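Local coordinates for protein putative polyprenyl synthetase (PDB 3NF2) that probably acts as a magnesium-dependent prenyltransferase of the FPP/GGPP synthase family, joining isoprenoid diphosphate units into longer polyprenyl chains, at residues Ala56-Leu61 with Ala82-His87. Sequence-based numbering, arbitrary orientation.
Sequences AVRPAL and AVELVH. With SO4 (sulfate ion), chain B.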
ATOM      1  N   ALA A  56      14.387 -17.353   7.389  1.00 88.14           N
ATOM      2  CA  ALA A  56      14.501 -17.315   5.940  1.00 80.98           C
ATOM      3  C   ALA A  56      13.662 -18.378   5.239  1.00 75.63           C
ATOM      4  O   ALA A  56      14.037 -18.857   4.164  1.00 74.93           O
ATOM      5  CB  ALA A  56      15.959 -17.432   5.533  1.00 84.06           C
ATOM      6  N   VAL A  57      12.519 -18.721   5.831  1.00 68.20           N
ATOM      7  CA  VAL A  57      11.649 -19.765   5.293  1.00 60.43           C
ATOM      8  C   VAL A  57      11.097 -19.390   3.915  1.00 57.76           C
ATOM      9  O   VAL A  57      11.254 -20.158   2.955  1.00 55.19           O
ATOM     10  CB  VAL A  57      10.491 -20.120   6.265  1.00 60.49           C
ATOM     11  CG1 VAL A  57       9.613 -21.218   5.674  1.00 57.25           C
ATOM     12  CG2 VAL A  57      11.036 -20.553   7.612  1.00 60.95           C
ATOM     13  N   ARG A  58      10.477 -18.211   3.822  1.00 50.35           N
ATOM     14  CA  ARG A  58       9.893 -17.730   2.558  1.00 51.64           C
ATOM     15  C   ARG A  58      10.884 -17.618   1.366  1.00 47.32           C
ATOM     16  O   ARG A  58      10.568 -18.107   0.262  1.00 45.51           O
ATOM     17  CB  ARG A  58       9.095 -16.424   2.750  1.00 47.02           C
ATOM     18  CG  ARG A  58       7.954 -16.485   3.761  1.00 51.74           C
ATOM     19  CD  ARG A  58       7.434 -15.077   4.114  1.00 55.87           C
ATOM     20  NE  ARG A  58       8.514 -14.216   4.584  1.00 47.46           N
ATOM     21  CZ  ARG A  58       8.780 -13.954   5.861  1.00 56.50           C
ATOM     22  NH1 ARG A  58       8.019 -14.446   6.829  1.00 51.96           N
ATOM     23  NH2 ARG A  58       9.808 -13.177   6.171  1.00 55.56           N
ATOM     24  N   PRO A  59      12.062 -16.972   1.568  1.00 45.34           N
ATOM     25  CA  PRO A  59      13.011 -16.947   0.448  1.00 45.68           C
ATOM     26  C   PRO A  59      13.483 -18.341   0.006  1.00 50.65           C
ATOM     27  O   PRO A  59      13.494 -18.630  -1.203  1.00 51.25           O
ATOM     28  CB  PRO A  59      14.191 -16.120   0.983  1.00 49.48           C
ATOM     29  CG  PRO A  59      13.923 -15.876   2.424  1.00 50.50           C
ATOM     30  CD  PRO A  59      12.472 -16.050   2.648  1.00 44.51           C
ATOM     31  N   ALA A  60      13.837 -19.190   0.973  1.00 45.81           N
ATOM     32  CA  ALA A  60      14.220 -20.580   0.688  1.00 54.53           C
ATOM     33  C   ALA A  60      13.144 -21.293  -0.123  1.00 51.68           C
ATOM     34  O   ALA A  60      13.446 -22.021  -1.050  1.00 57.29           O
ATOM     35  CB  ALA A  60      14.500 -21.350   1.985  1.00 49.64           C
ATOM     36  N   LEU A  61      11.890 -21.043   0.228  1.00 53.00           N
ATOM     37  CA  LEU A  61      10.750 -21.660  -0.421  1.00 53.46           C
ATOM     38  C   LEU A  61      10.636 -21.204  -1.872  1.00 56.10           C
ATOM     39  O   LEU A  61      10.439 -22.023  -2.766  1.00 55.38           O
ATOM     40  CB  LEU A  61       9.489 -21.297   0.364  1.00 53.56           C
ATOM     41  CG  LEU A  61       8.407 -22.300   0.766  1.00 52.85           C
ATOM     42  CD1 LEU A  61       8.843 -23.744   0.662  1.00 57.76           C
ATOM     43  CD2 LEU A  61       7.968 -21.989   2.187  1.00 52.30           C
ATOM     44  N   ALA A  82      10.121 -10.009  -3.792  1.00 34.59           N
ATOM     45  CA  ALA A  82       8.770  -9.466  -3.761  1.00 41.29           C
ATOM     46  C   ALA A  82       7.977  -9.924  -2.525  1.00 46.71           C
ATOM     47  O   ALA A  82       7.275  -9.111  -1.902  1.00 48.60           O
ATOM     48  CB  ALA A  82       8.033  -9.829  -5.037  1.00 35.88           C
ATOM     49  N   VAL A  83       8.108 -11.211  -2.177  1.00 43.58           N
ATOM     50  CA  VAL A  83       7.462 -11.789  -0.996  1.00 37.06           C
ATOM     51  C   VAL A  83       7.978 -11.136   0.296  1.00 45.62           C
ATOM     52  O   VAL A  83       7.194 -10.800   1.193  1.00 46.64           O
ATOM     53  CB  VAL A  83       7.636 -13.336  -0.941  1.00 38.03           C
ATOM     54  CG1 VAL A  83       7.346 -13.876   0.442  1.00 30.55           C
ATOM     55  CG2 VAL A  83       6.695 -14.018  -1.921  1.00 40.97           C
ATOM     56  N   GLU A  84       9.290 -10.930   0.369  1.00 42.21           N
ATOM     57  CA  GLU A  84       9.892 -10.303   1.534  1.00 40.82           C
ATOM     58  C   GLU A  84       9.484  -8.846   1.682  1.00 43.42           C
ATOM     59  O   GLU A  84       9.315  -8.352   2.799  1.00 42.57           O
ATOM     60  CB  GLU A  84      11.410 -10.401   1.461  1.00 42.01           C
ATOM     61  CG  GLU A  84      11.967 -11.781   1.767  1.00 49.00           C
ATOM     62  CD  GLU A  84      11.287 -12.440   2.949  1.00 52.11           C
ATOM     63  OE1 GLU A  84      10.419 -13.307   2.711  1.00 40.76           O
ATOM     64  OE2 GLU A  84      11.614 -12.084   4.104  1.00 50.27           O
ATOM     65  N   LEU A  85       9.338  -8.167   0.545  1.00 44.27           N
ATOM     66  CA  LEU A  85       8.949  -6.767   0.511  1.00 47.33           C
ATOM     67  C   LEU A  85       7.516  -6.571   0.996  1.00 46.33           C
ATOM     68  O   LEU A  85       7.263  -5.701   1.835  1.00 48.24           O
ATOM     69  CB  LEU A  85       9.149  -6.179  -0.892  1.00 45.36           C
ATOM     70  CG  LEU A  85      10.598  -5.853  -1.271  1.00 40.64           C
ATOM     71  CD1 LEU A  85      10.727  -5.568  -2.772  1.00 31.05           C
ATOM     72  CD2 LEU A  85      11.169  -4.696  -0.448  1.00 30.19           C
ATOM     73  N   VAL A  86       6.601  -7.399   0.478  1.00 45.93           N
ATOM     74  CA  VAL A  86       5.191  -7.390   0.888  1.00 42.54           C
ATOM     75  C   VAL A  86       5.072  -7.740   2.364  1.00 44.42           C
ATOM     76  O   VAL A  86       4.323  -7.081   3.110  1.00 42.83           O
ATOM     77  CB  VAL A  86       4.325  -8.358   0.039  1.00 43.47           C
ATOM     78  CG1 VAL A  86       2.958  -8.557   0.662  1.00 38.92           C
ATOM     79  CG2 VAL A  86       4.141  -7.814  -1.360  1.00 37.84           C
ATOM     80  N   HIS A  87       5.845  -8.745   2.784  1.00 40.75           N
ATOM     81  CA  HIS A  87       5.932  -9.126   4.191  1.00 41.35           C
ATOM     82  C   HIS A  87       6.268  -7.939   5.075  1.00 38.74           C
ATOM     83  O   HIS A  87       5.608  -7.714   6.082  1.00 42.08           O
ATOM     84  CB  HIS A  87       6.967 -10.235   4.411  1.00 41.84           C
ATOM     85  CG  HIS A  87       7.277 -10.493   5.852  1.00 30.12           C
ATOM     86  ND1 HIS A  87       6.356 -11.030   6.727  1.00 39.82           N
ATOM     87  CD2 HIS A  87       8.405 -10.287   6.572  1.00 38.70           C
ATOM     88  CE1 HIS A  87       6.902 -11.139   7.926  1.00 48.59           C
ATOM     89  NE2 HIS A  87       8.148 -10.704   7.858  1.00 42.80           N
TER
HETATM   90  S   SO4 B   1      10.476 -13.047   9.812  1.00 77.46           S
HETATM   91  O1  SO4 B   1      11.090 -12.678   8.535  1.00 65.52           O
HETATM   92  O2  SO4 B   1      11.493 -13.687  10.644  1.00 78.40           O
HETATM   93  O3  SO4 B   1       9.968 -11.830  10.455  1.00 66.70           O
HETATM   94  O4  SO4 B   1       9.366 -13.989   9.617  1.00 60.05           O
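Arg58, in the first turn of helix 57-67, faces Val83, Glu84 and His87 on helix 77-98, the two short segments running nearly antiparallel at 156° with their axes 9.7 Å apart. Low in the interface Val83 CG1 packs on Arg58 CB and CD, and Pro59 CD lies against Glu84 OE1. Farther out the arginine bends at chi3 (-55°), which turns its guanidinium side-on to the carboxylate of Glu84. Two almost straight bonds result, each to a syn lone pair: NE of Arg58 to OE1 of Glu84 at 2.8 Å, and NH2 of Arg58 to OE2 of Glu84 at 3.0 Å. The two flat groups are only 9° from coplanar. His87 approaches from over the guanidinium instead, its CG swung anti to the backbone N, and its ring stacks on Arg58 with centres 3.7 Å apart.

At the outer edge of the guanidinium sits a sulfate, taking Arg58 NH2 on O1 at 2.7 Å and Arg58 NH1 on O4 at 3.1 Å; His87 NE2 adds a weak bond, and the sulfate is also hydrogen-bonded by Lys55 N and Arg104 NH2. A leucine in place of Arg58 would probably leave the Glu84 carboxylate without its countercharge and strip the sulfate of two donors. Glu84 fixes the rotation of the guanidinium and His87 covers one face, leaving NH1 and the second N-H of NH2 to point at the anion. The sulfate, though probably from the crystallisation liquor, probably mimics the diphosphate of isopentenyl diphosphate, as in related prenyl synthases.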